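Local coordinates for attaching and effacing protein, pathogenesis factor (Escherichia coli, PDB 4E9L) that probably mediates attachment of the bacterium to host tissue as an intimin/invasin-family surface adhesin, represented here by a rod of immunoglobulin-like domains, at residues V169-K172 against D177-A180; A91-I96 against A118-V123; G145-D148 against W154-Q157; V214-K219 against V271-N276; V201-V206 against E210-T215. All coordinates share one frame; numbering follows the deposited sequence.

Contact 1: residues V169-K172 against D177-A180; sequences VMPK and DAAA
The tight hairpin that ends strand 165-173 brings Pro-171 and Ala-178 together, in one sheet of an immunoglobulin-like beta sandwich. Lys-172 and Asp-177 form an antiparallel non-hydrogen-bonded pair beside the turn. One backbone bond then ties the arms: Ala-178 N donates to Pro-171 O at 2.9 Å, with an N-H...O angle of 152°. The Met-170 side chain spans the same gap on the outer side. Its CG stands anti to the backbone N (chi1 168°), and two further bends carry the thioether across Asp-177 at about a right angle. CG lies 3.5 Å from Asp-177 OD1, and the methyl CE ends 3.6 Å from Ala-179 O. Lys-172 runs extended alongside the carboxylate; its CE is 3.6 Å from Asp-177 OD1, but NZ stays 4.7 Å from that oxygen, so the opposite charges lie near each other without direct contact. On the inner side the Pro-171 ring sets its CD against Ala-179 CB at 3.8 Å, and CG reaches the Ala-178 methyl. The buried Ala-179 N finds no polar partner. Around the hairpin, Ile-96 of strand 95-99 packs on Pro-171 and Ala-179, Ala-178 O accepts a hydrogen bond from Trp-113 NE1 on strand 108-114, and the backbone of Met-170 pairs with Ser-132 of strand 132-134.

Contact 2: residues A91-I96 against A118-V123; sequences AAHSSI and ANDNPV
His-93 and Ala-118 mark the nearest approach of two loop backbones, their CA atoms 6.2 Å apart, with no strand pairing between them. On the 91-96 side the chain makes a type I turn, closed by the bond from Ser-94 N to Ala-91 O at 3.1 Å, and His-93 occupies its third position. On the 118-123 side Asp-120 takes up left-handed backbone angles, in the loop that precedes strand 132-134.

The imidazole carries the contact. With CG anti to its own carbonyl carbon (chi1 -69°), the His-93 ring reaches across to Ala-118 and lies flat against that residue's backbone. Ala-118 CA sits 3.8 Å from the ring centroid and 11° off the ring normal, a CH-pi contact almost over the centre of the face. The Ala-118 carbonyl oxygen lies over this same ring, while the methyl of Ala-118 points away overall and only grazes the ring. The carboxylate of Asp-120 lies beside the imidazole, but its exact placement there is doubtful.

Polar bonds fix the two loops on their own sides. Ser-94 OG is shared between Asp-90 O and Lys-116 N, the backbone of Ser-94 also pairs with Ala-180, and Asp-117 OD1 accepts from both Asn-119 N and Asn-121 N, the first closing an Asx turn. The arrangement is a solvent-side meeting of loops at one end of an immunoglobulin-like sandwich, where the lead into the first strand, 95-99, packs on the loop leaving the second, 108-114.

Contact 3: residues G145-D148 against W154-Q157; sequences GWTD and WTAQ
Two tryptophans, Trp-146 and Trp-154, organise this hairpin, each using an indole face to receive a residue of the partner strand. Trp-146 stands up from its strand so that the Ala-156 methyl lies over its six-membered ring: CB is 4.0 Å from the ring centroid, a CH-pi contact displaced toward the rim. The same ring brings CE3 to 3.9 Å from Trp-154 CB. The second indole lies beneath Asp-148, whose CB is 3.8 Å from the centroid of the Trp-154 six-membered ring. Because Asp-148 CG is anti to the backbone N (chi1 -179°), the carboxylate folds over that ring and stacks on it, the planes only 17° apart. Its oxygens are gripped by backbone amides, OD1 by Gly-150 N and OD2 by Gly-125 N, which would partly offset its charge against the aromatic face. Trp-154 NE1, in turn, donates to Val-123 O. Between these two contacts along the strands Thr-147 and Thr-155 form an antiparallel hydrogen-bonded pair: Thr-147 N to Thr-155 O is 2.8 Å and nearly straight at 169°, and Thr-155 N to Thr-147 O is 3.0 Å. A water links Gly-145 O, Thr-147 OG1 and Thr-155 O. Trp-113 of strand 108-114 meets both indoles, Trp-146 edge-to-face. This is an antiparallel beta hairpin whose first strand, 142-148, is the outermost of the four-stranded sheet of an immunoglobulin-like sandwich.

Contact 4: residues V214-K219 against V271-N276; sequences VTLVAK and VMPLFN
Every touch between Val-214 and Leu-216 on one side and Val-271 and Pro-273 on the other is apolar, made by side chains that point at each other from two separate sheets. Leu-216 has the closer partner. With CG anti to the backbone N (chi1 171°) its fork is thrown toward the facing strand, where it crosses the pyrrolidine ring at a slant: CD1 is 3.9 Å from Pro-273 CG, and CD2 lies 4.2 Å from Pro-273 CB, so both methyls bear on the same ring. Further along, Val-214 and Val-271 meet by single branches, CG1 to CG1 at 4.3 Å. The CA atoms of Leu-216 and Pro-273 stand 7.3 Å apart, a spacing filled by side chains rather than bridged by backbone.

This is the interior of an immunoglobulin-like beta sandwich: strand 211-217 belongs to one layer and strand 267-275 to the other. Alternation along each strand sends Thr-215, Met-272 and Leu-274 away from the interface.

No hydrogen bond passes between the two segments; the strands bond to neighbours in their own layers. The backbones of Val-214 and Leu-216 pair with Ala-258 and Tyr-256 of strand 255-261, and that of Val-217 with Lys-198 of strand 198-201. Further apolar neighbours close the core round the four residues: Leu-260 packs on both valines, Val-199 on Pro-273, and Leu-231 on Leu-216.

Contact 5: residues V201-V206 against E210-T215; sequences VAEDHV and ESTTVT
Thr-212 OG1 donates to Glu-203 OE1 at 2.9 Å, meeting the oxygen from above the carboxylate plane. That hydroxyl lies anti to its backbone N (chi1 -167°), pointing across to the 201-206 segment, and there it also receives a weak bond from Glu-203 N at 3.2 Å. The Glu-203 chain is kinked at chi2 (146°), and its carboxylate lies alongside strand 211-217. A water donates to both Glu-203 OE2 and Ser-211 O, at 2.6 and 2.7 Å; a second bonds OE1 and reaches Ser-211 O only weakly. Along the backbone, Ala-202 N donates to Thr-213 O at 2.9 Å.

These bonds hold the crossover of the first strand of an immunoglobulin-like sandwich: 198-201 pairs antiparallel with 211-217 in one sheet, whereas 205-207 joins the other, parallel to 278-290.

Packing follows the crossing. Val-201 and Val-214, an antiparallel non-hydrogen-bonded pair, lie side by side with CG1 of Val-201 4.0 Å from CG2 of Val-214. Val-206 then turns one branch to each neighbour, its CG2 3.8 Å from Thr-212 CB and its CG1 3.5 Å from Glu-210 O. Leu-287 of strand 278-290 also touches Thr-212.

In the fold
Contacts 1, 2 and 3 belong to one immunoglobulin-like domain, contacts 4 and 5 to the next along the rod; the centres of contacts 1 and 4 lie about 41 Å apart. Contact 4 is fully buried and purely apolar, joining the two sheets. Contact 2 is its opposite, a surface meeting of loops through one ring. Contacts 1, 3 and 5 are intermediate, combining backbone bonds between neighbouring chain segments with partly covered side chains. Pro-171 of contact 1 and Ile-96 of contact 2 both pack on Trp-146 of contact 3, while contacts 4 and 5 share Val-214 and Thr-215 on strand 211-217. Waters bridge polar groups in contacts 3 and 5.

Contact 1: residues V169-K172 against D177-A180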
# COMPACT_ATOMS: atom_id res chain seq x y z
N VAL A 169 -13.70 -26.83 -18.87
CA VAL A 169 -14.42 -27.27 -20.07
C VAL A 169 -14.67 -28.78 -19.99
O VAL A 169 -13.73 -29.56 -19.78
CB VAL A 169 -13.70 -26.86 -21.39
CG1 VAL A 169 -14.52 -27.22 -22.63
CG2 VAL A 169 -13.36 -25.36 -21.40
N MET A 170 -15.93 -29.17 -20.16
CA MET A 170 -16.33 -30.58 -20.16
C MET A 170 -17.19 -30.86 -21.42
O MET A 170 -18.21 -30.17 -21.63
CB MET A 170 -17.10 -30.91 -18.84
CG MET A 170 -17.84 -32.27 -18.83
SD MET A 170 -16.73 -33.74 -18.81
CE MET A 170 -16.23 -33.77 -17.07
N PRO A 171 -16.84 -31.87 -22.26
CA PRO A 171 -17.76 -32.23 -23.35
C PRO A 171 -18.95 -32.98 -22.75
O PRO A 171 -18.83 -33.61 -21.68
CB PRO A 171 -16.93 -33.13 -24.25
CG PRO A 171 -15.95 -33.78 -23.31
CD PRO A 171 -15.71 -32.81 -22.18
N LYS A 172 -20.10 -32.87 -23.41
CA LYS A 172 -21.34 -33.49 -22.96
C LYS A 172 -22.09 -34.14 -24.13
O LYS A 172 -21.99 -33.71 -25.27
CB LYS A 172 -22.22 -32.49 -22.19
CG LYS A 172 -21.58 -32.02 -20.85
CD LYS A 172 -22.56 -31.32 -19.94
CE LYS A 172 -21.95 -31.04 -18.59
NZ LYS A 172 -22.68 -29.94 -17.89
N ASP A 177 -21.74 -35.98 -18.80
CA ASP A 177 -20.29 -35.81 -18.98
C ASP A 177 -19.78 -36.84 -19.98
O ASP A 177 -20.15 -38.03 -19.92
CB ASP A 177 -19.54 -35.98 -17.65
CG ASP A 177 -19.81 -34.93 -16.59
OD1 ASP A 177 -20.31 -33.83 -16.95
OD2 ASP A 177 -19.41 -35.15 -15.44
N ALA A 178 -18.98 -36.37 -20.95
CA ALA A 178 -18.44 -37.21 -21.99
C ALA A 178 -16.90 -37.37 -21.93
O ALA A 178 -16.28 -37.85 -22.89
CB ALA A 178 -18.91 -36.72 -23.36
N ALA A 179 -16.30 -37.04 -20.76
CA ALA A 179 -14.88 -37.23 -20.46
C ALA A 179 -14.77 -37.53 -18.98
O ALA A 179 -15.68 -37.19 -18.22
CB ALA A 179 -14.07 -35.99 -20.82
N ALA A 180 -13.67 -38.18 -18.56
CA ALA A 180 -13.47 -38.59 -17.15
C ALA A 180 -13.38 -37.38 -16.24
O ALA A 180 -13.95 -37.40 -15.16
CB ALA A 180 -12.20 -39.43 -17.03

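Contact 2: residues A91-I96 against A118-V123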
# COMPACT_ATOMS: atom_id res chain seq x y z
N ALA A 91 -17.34 -42.37 -20.98
CA ALA A 91 -16.69 -41.20 -20.35
C ALA A 91 -15.41 -41.53 -19.59
O ALA A 91 -14.46 -40.76 -19.65
CB ALA A 91 -17.65 -40.46 -19.44
N ALA A 92 -15.37 -42.67 -18.86
CA ALA A 92 -14.17 -43.08 -18.10
C ALA A 92 -12.92 -43.31 -18.99
O ALA A 92 -11.80 -43.15 -18.51
CB ALA A 92 -14.47 -44.31 -17.25
N HIS A 93 -13.11 -43.62 -20.28
CA HIS A 93 -11.97 -43.80 -21.20
C HIS A 93 -11.70 -42.55 -22.08
O HIS A 93 -10.79 -42.56 -22.91
CB HIS A 93 -12.20 -45.02 -22.09
CG HIS A 93 -12.14 -46.31 -21.33
ND1 HIS A 93 -13.16 -46.69 -20.48
CD2 HIS A 93 -11.17 -47.26 -21.32
CE1 HIS A 93 -12.78 -47.86 -19.97
NE2 HIS A 93 -11.61 -48.25 -20.46
N SER A 94 -12.50 -41.52 -21.92
CA SER A 94 -12.43 -40.31 -22.73
C SER A 94 -11.82 -39.17 -21.96
O SER A 94 -11.92 -39.11 -20.73
CB SER A 94 -13.82 -39.95 -23.24
OG SER A 94 -14.35 -41.01 -24.03
N SER A 95 -11.18 -38.24 -22.69
CA SER A 95 -10.55 -37.10 -22.03
C SER A 95 -10.69 -35.80 -22.81
O SER A 95 -11.08 -35.79 -24.00
CB SER A 95 -9.08 -37.42 -21.76
OG SER A 95 -8.43 -37.59 -23.01
N ILE A 96 -10.33 -34.71 -22.15
CA ILE A 96 -10.36 -33.40 -22.78
C ILE A 96 -9.12 -32.60 -22.39
O ILE A 96 -8.74 -32.58 -21.21
CB ILE A 96 -11.71 -32.64 -22.55
CG1 ILE A 96 -11.69 -31.26 -23.26
CG2 ILE A 96 -12.05 -32.53 -21.03
CD1 ILE A 96 -12.99 -30.59 -23.49
N ALA A 118 -15.16 -48.36 -24.25
CA ALA A 118 -14.49 -49.08 -23.17
C ALA A 118 -13.26 -49.93 -23.59
O ALA A 118 -12.49 -50.31 -22.73
CB ALA A 118 -15.47 -49.90 -22.36
N ASN A 119 -13.07 -50.19 -24.90
CA ASN A 119 -11.90 -50.92 -25.41
C ASN A 119 -10.83 -49.94 -25.91
O ASN A 119 -9.88 -50.37 -26.54
CB ASN A 119 -12.29 -51.90 -26.53
CG ASN A 119 -12.66 -53.29 -26.07
OD1 ASN A 119 -13.56 -53.94 -26.62
ND2 ASN A 119 -11.96 -53.82 -25.08
N ASP A 120 -10.99 -48.61 -25.63
CA ASP A 120 -10.02 -47.57 -26.03
C ASP A 120 -9.94 -47.33 -27.55
O ASP A 120 -8.97 -46.74 -28.04
CB ASP A 120 -8.63 -47.82 -25.38
CG ASP A 120 -8.67 -47.80 -23.87
OD1 ASP A 120 -9.20 -46.83 -23.32
OD2 ASP A 120 -8.16 -48.75 -23.25
N ASN A 121 -10.98 -47.78 -28.27
CA ASN A 121 -11.14 -47.54 -29.70
C ASN A 121 -11.64 -46.10 -29.89
O ASN A 121 -12.49 -45.67 -29.12
CB ASN A 121 -12.21 -48.48 -30.30
CG ASN A 121 -11.87 -49.94 -30.21
OD1 ASN A 121 -10.74 -50.35 -30.51
ND2 ASN A 121 -12.82 -50.76 -29.78
N PRO A 122 -11.20 -45.37 -30.93
CA PRO A 122 -11.75 -44.03 -31.17
C PRO A 122 -13.27 -44.06 -31.48
O PRO A 122 -13.76 -45.01 -32.09
CB PRO A 122 -10.96 -43.54 -32.39
CG PRO A 122 -10.49 -44.77 -33.06
CD PRO A 122 -10.17 -45.71 -31.94
N VAL A 123 -14.00 -43.03 -31.05
CA VAL A 123 -15.45 -42.89 -31.28
C VAL A 123 -15.70 -41.68 -32.19
O VAL A 123 -15.32 -40.56 -31.84
CB VAL A 123 -16.29 -42.84 -29.97
CG1 VAL A 123 -17.75 -42.52 -30.28
CG2 VAL A 123 -16.22 -44.16 -29.19

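Contact 3: residues G145-D148 against W154-Q157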
# COMPACT_ATOMS: atom_id res chain seq x y z
N GLY A 145 -18.83 -24.98 -32.74
CA GLY A 145 -19.26 -26.38 -32.75
C GLY A 145 -18.04 -27.29 -32.73
O GLY A 145 -16.90 -26.83 -32.90
N TRP A 146 -18.25 -28.58 -32.48
CA TRP A 146 -17.18 -29.58 -32.43
C TRP A 146 -16.91 -30.09 -33.84
O TRP A 146 -17.86 -30.45 -34.55
CB TRP A 146 -17.61 -30.76 -31.57
CG TRP A 146 -17.64 -30.54 -30.09
CD1 TRP A 146 -18.75 -30.45 -29.30
CD2 TRP A 146 -16.51 -30.51 -29.20
NE1 TRP A 146 -18.38 -30.37 -27.98
CE2 TRP A 146 -17.02 -30.37 -27.89
CE3 TRP A 146 -15.12 -30.54 -29.39
CZ2 TRP A 146 -16.18 -30.26 -26.77
CZ3 TRP A 146 -14.29 -30.44 -28.28
CH2 TRP A 146 -14.83 -30.30 -26.99
N THR A 147 -15.63 -30.15 -34.26
CA THR A 147 -15.26 -30.73 -35.57
C THR A 147 -14.84 -32.17 -35.31
O THR A 147 -13.92 -32.40 -34.52
CB THR A 147 -14.15 -29.92 -36.25
OG1 THR A 147 -14.69 -28.68 -36.66
CG2 THR A 147 -13.52 -30.65 -37.46
N ASP A 148 -15.49 -33.13 -35.98
CA ASP A 148 -15.15 -34.55 -35.89
C ASP A 148 -13.92 -34.74 -36.81
O ASP A 148 -14.04 -34.64 -38.03
CB ASP A 148 -16.33 -35.42 -36.38
CG ASP A 148 -16.11 -36.94 -36.33
OD1 ASP A 148 -14.98 -37.37 -36.04
OD2 ASP A 148 -17.06 -37.70 -36.60
N TRP A 154 -12.01 -34.66 -31.40
CA TRP A 154 -13.03 -33.67 -31.68
C TRP A 154 -12.47 -32.34 -31.23
O TRP A 154 -11.93 -32.24 -30.11
CB TRP A 154 -14.28 -34.02 -30.89
CG TRP A 154 -14.91 -35.32 -31.31
CD1 TRP A 154 -14.48 -36.58 -31.02
CD2 TRP A 154 -16.10 -35.46 -32.09
NE1 TRP A 154 -15.32 -37.51 -31.59
CE2 TRP A 154 -16.35 -36.85 -32.21
CE3 TRP A 154 -17.01 -34.55 -32.65
CZ2 TRP A 154 -17.45 -37.34 -32.91
CZ3 TRP A 154 -18.11 -35.05 -33.33
CH2 TRP A 154 -18.33 -36.43 -33.45
N THR A 155 -12.51 -31.32 -32.09
CA THR A 155 -11.91 -30.03 -31.71
C THR A 155 -12.93 -28.89 -31.74
O THR A 155 -13.79 -28.87 -32.62
CB THR A 155 -10.71 -29.70 -32.65
OG1 THR A 155 -11.15 -29.78 -33.99
CG2 THR A 155 -9.53 -30.67 -32.49
N ALA A 156 -12.85 -27.95 -30.78
CA ALA A 156 -13.70 -26.75 -30.75
C ALA A 156 -12.85 -25.55 -30.38
O ALA A 156 -11.90 -25.69 -29.61
CB ALA A 156 -14.85 -26.91 -29.77
N GLN A 157 -13.18 -24.38 -30.93
CA GLN A 157 -12.44 -23.17 -30.62
C GLN A 157 -13.24 -22.34 -29.65
O GLN A 157 -14.44 -22.12 -29.87
CB GLN A 157 -12.14 -22.36 -31.90
CG GLN A 157 -11.28 -23.08 -32.95
CD GLN A 157 -9.90 -23.51 -32.46
OE1 GLN A 157 -9.30 -22.90 -31.57
NE2 GLN A 157 -9.36 -24.55 -33.07
O HOH W 1 -14.77 -26.60 -34.75

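Contact 4: residues V214-K219 against V271-N276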
# COMPACT_ATOMS: atom_id res chain seq x y z
N VAL A 214 2.84 1.66 1.18
CA VAL A 214 2.44 1.98 -0.19
C VAL A 214 1.65 0.77 -0.67
O VAL A 214 2.14 -0.35 -0.51
CB VAL A 214 3.67 2.22 -1.10
CG1 VAL A 214 3.25 2.58 -2.53
CG2 VAL A 214 4.56 3.29 -0.53
N THR A 215 0.47 0.98 -1.27
CA THR A 215 -0.32 -0.13 -1.83
C THR A 215 -0.49 0.10 -3.35
O THR A 215 -0.86 1.21 -3.78
CB THR A 215 -1.72 -0.23 -1.14
OG1 THR A 215 -1.58 -0.43 0.26
CG2 THR A 215 -2.56 -1.39 -1.68
N LEU A 216 -0.21 -0.94 -4.15
CA LEU A 216 -0.45 -0.92 -5.59
C LEU A 216 -1.59 -1.91 -5.88
O LEU A 216 -1.55 -3.04 -5.41
CB LEU A 216 0.80 -1.34 -6.39
CG LEU A 216 0.56 -1.57 -7.92
CD1 LEU A 216 0.34 -0.22 -8.67
CD2 LEU A 216 1.73 -2.31 -8.55
N VAL A 217 -2.59 -1.50 -6.65
CA VAL A 217 -3.62 -2.43 -7.11
C VAL A 217 -3.37 -2.46 -8.63
O VAL A 217 -3.51 -1.44 -9.32
CB VAL A 217 -5.08 -2.08 -6.67
CG1 VAL A 217 -6.06 -3.05 -7.30
CG2 VAL A 217 -5.21 -2.15 -5.15
N ALA A 218 -2.85 -3.57 -9.12
CA ALA A 218 -2.44 -3.68 -10.52
C ALA A 218 -3.55 -4.34 -11.31
O ALA A 218 -4.05 -5.40 -10.91
CB ALA A 218 -1.16 -4.49 -10.63
N LYS A 219 -3.91 -3.73 -12.42
CA LYS A 219 -4.99 -4.25 -13.27
C LYS A 219 -4.68 -4.10 -14.76
O LYS A 219 -3.94 -3.20 -15.14
CB LYS A 219 -6.28 -3.46 -12.98
CG LYS A 219 -6.94 -3.76 -11.64
CD LYS A 219 -8.04 -2.73 -11.41
CE LYS A 219 -9.15 -3.21 -10.50
NZ LYS A 219 -8.67 -3.67 -9.18
N VAL A 271 5.80 8.71 -5.22
CA VAL A 271 6.17 7.32 -5.40
C VAL A 271 5.42 6.73 -6.57
O VAL A 271 4.19 6.74 -6.61
CB VAL A 271 6.06 6.45 -4.10
CG1 VAL A 271 4.69 6.55 -3.44
CG2 VAL A 271 6.43 4.97 -4.37
N MET A 272 6.17 6.20 -7.52
CA MET A 272 5.62 5.54 -8.69
C MET A 272 6.11 4.07 -8.69
O MET A 272 7.29 3.84 -8.92
CB MET A 272 6.02 6.27 -9.99
CG MET A 272 5.56 5.57 -11.29
SD MET A 272 3.78 5.24 -11.32
CE MET A 272 3.18 6.91 -11.78
N PRO A 273 5.23 3.07 -8.43
CA PRO A 273 5.66 1.68 -8.57
C PRO A 273 5.97 1.44 -10.04
O PRO A 273 5.37 2.09 -10.93
CB PRO A 273 4.43 0.85 -8.16
CG PRO A 273 3.49 1.81 -7.56
CD PRO A 273 3.78 3.15 -8.17
N LEU A 274 6.96 0.58 -10.29
CA LEU A 274 7.42 0.29 -11.64
C LEU A 274 7.28 -1.18 -11.97
O LEU A 274 7.61 -2.04 -11.14
CB LEU A 274 8.90 0.69 -11.82
CG LEU A 274 9.32 2.14 -11.58
CD1 LEU A 274 10.83 2.25 -11.53
CD2 LEU A 274 8.78 3.08 -12.66
N PHE A 275 6.80 -1.46 -13.18
CA PHE A 275 6.72 -2.81 -13.71
C PHE A 275 7.54 -2.80 -15.00
O PHE A 275 7.26 -1.99 -15.88
CB PHE A 275 5.28 -3.32 -13.94
CG PHE A 275 5.32 -4.68 -14.60
CD1 PHE A 275 5.94 -5.77 -13.97
CD2 PHE A 275 4.85 -4.87 -15.90
CE1 PHE A 275 6.08 -7.00 -14.61
CE2 PHE A 275 4.95 -6.11 -16.53
CZ PHE A 275 5.57 -7.17 -15.88
N ASN A 276 8.61 -3.63 -15.07
CA ASN A 276 9.56 -3.71 -16.19
C ASN A 276 10.14 -2.33 -16.53
O ASN A 276 10.22 -1.95 -17.70
CB ASN A 276 8.95 -4.42 -17.41
CG ASN A 276 8.78 -5.92 -17.28
OD1 ASN A 276 9.40 -6.59 -16.44
ND2 ASN A 276 7.96 -6.48 -18.15

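Contact 5: residues V201-V206 against E210-T215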
# COMPACT_ATOMS: atom_id res chain seq x y z
N VAL A 201 -0.90 5.75 -0.64
CA VAL A 201 -0.03 5.73 0.55
C VAL A 201 -0.95 5.79 1.77
O VAL A 201 -2.00 6.43 1.71
CB VAL A 201 1.10 6.80 0.60
CG1 VAL A 201 2.20 6.49 -0.42
CG2 VAL A 201 0.56 8.22 0.44
N ALA A 202 -0.60 5.06 2.83
CA ALA A 202 -1.41 4.98 4.05
C ALA A 202 -1.52 6.33 4.78
O ALA A 202 -2.56 6.61 5.37
CB ALA A 202 -0.83 3.93 4.99
N GLU A 203 -0.47 7.16 4.71
CA GLU A 203 -0.39 8.48 5.34
C GLU A 203 0.16 9.48 4.33
O GLU A 203 1.20 9.21 3.72
CB GLU A 203 0.56 8.45 6.55
CG GLU A 203 0.14 7.50 7.66
CD GLU A 203 1.32 6.86 8.37
OE1 GLU A 203 1.76 5.76 7.95
OE2 GLU A 203 1.78 7.45 9.37
N ASP A 204 -0.50 10.64 4.18
CA ASP A 204 0.04 11.63 3.24
C ASP A 204 0.96 12.70 3.89
O ASP A 204 1.48 13.59 3.20
CB ASP A 204 -1.02 12.19 2.29
CG ASP A 204 -2.18 12.88 2.95
OD1 ASP A 204 -2.04 13.31 4.12
OD2 ASP A 204 -3.24 13.00 2.31
N HIS A 205 1.19 12.55 5.20
CA HIS A 205 2.16 13.35 5.96
C HIS A 205 2.96 12.34 6.77
O HIS A 205 2.38 11.55 7.53
CB HIS A 205 1.48 14.41 6.84
CG HIS A 205 0.87 15.52 6.04
ND1 HIS A 205 -0.32 15.35 5.35
CD2 HIS A 205 1.35 16.76 5.80
CE1 HIS A 205 -0.53 16.49 4.71
NE2 HIS A 205 0.45 17.37 4.95
N VAL A 206 4.27 12.29 6.54
CA VAL A 206 5.13 11.33 7.26
C VAL A 206 6.28 12.09 7.90
O VAL A 206 6.87 12.97 7.27
CB VAL A 206 5.62 10.17 6.33
CG1 VAL A 206 6.56 9.21 7.07
CG2 VAL A 206 4.44 9.40 5.72
N GLU A 210 10.63 8.31 9.49
CA GLU A 210 9.55 7.32 9.69
C GLU A 210 9.09 6.78 8.35
O GLU A 210 9.48 7.27 7.28
CB GLU A 210 8.37 7.91 10.51
CG GLU A 210 8.74 8.54 11.85
CD GLU A 210 9.47 7.65 12.84
OE1 GLU A 210 9.23 6.42 12.85
OE2 GLU A 210 10.29 8.19 13.62
N SER A 211 8.26 5.76 8.40
CA SER A 211 7.82 5.09 7.20
C SER A 211 6.31 5.01 7.10
O SER A 211 5.61 5.24 8.10
CB SER A 211 8.42 3.69 7.17
OG SER A 211 7.90 2.93 8.25
N THR A 212 5.81 4.70 5.90
CA THR A 212 4.39 4.45 5.61
C THR A 212 4.28 3.25 4.65
O THR A 212 5.29 2.79 4.11
CB THR A 212 3.66 5.73 5.10
OG1 THR A 212 2.25 5.50 5.14
CG2 THR A 212 4.03 6.11 3.68
N THR A 213 3.06 2.74 4.46
CA THR A 213 2.78 1.64 3.56
C THR A 213 2.28 2.18 2.24
O THR A 213 1.43 3.08 2.20
CB THR A 213 1.77 0.63 4.17
OG1 THR A 213 2.28 0.19 5.43
CG2 THR A 213 1.56 -0.58 3.25
N VAL A 214 2.84 1.66 1.18
CA VAL A 214 2.44 1.98 -0.19
C VAL A 214 1.65 0.77 -0.67
O VAL A 214 2.14 -0.35 -0.51
CB VAL A 214 3.67 2.22 -1.10
CG1 VAL A 214 3.25 2.58 -2.53
CG2 VAL A 214 4.56 3.29 -0.53
N THR A 215 0.47 0.98 -1.27
CA THR A 215 -0.32 -0.13 -1.83
C THR A 215 -0.49 0.10 -3.35
O THR A 215 -0.86 1.21 -3.78
CB THR A 215 -1.72 -0.23 -1.14
OG1 THR A 215 -1.58 -0.43 0.26
CG2 THR A 215 -2.56 -1.39 -1.68
O HOH W 2 4.34 7.10 9.65
O HOH W 3 2.78 3.46 9.07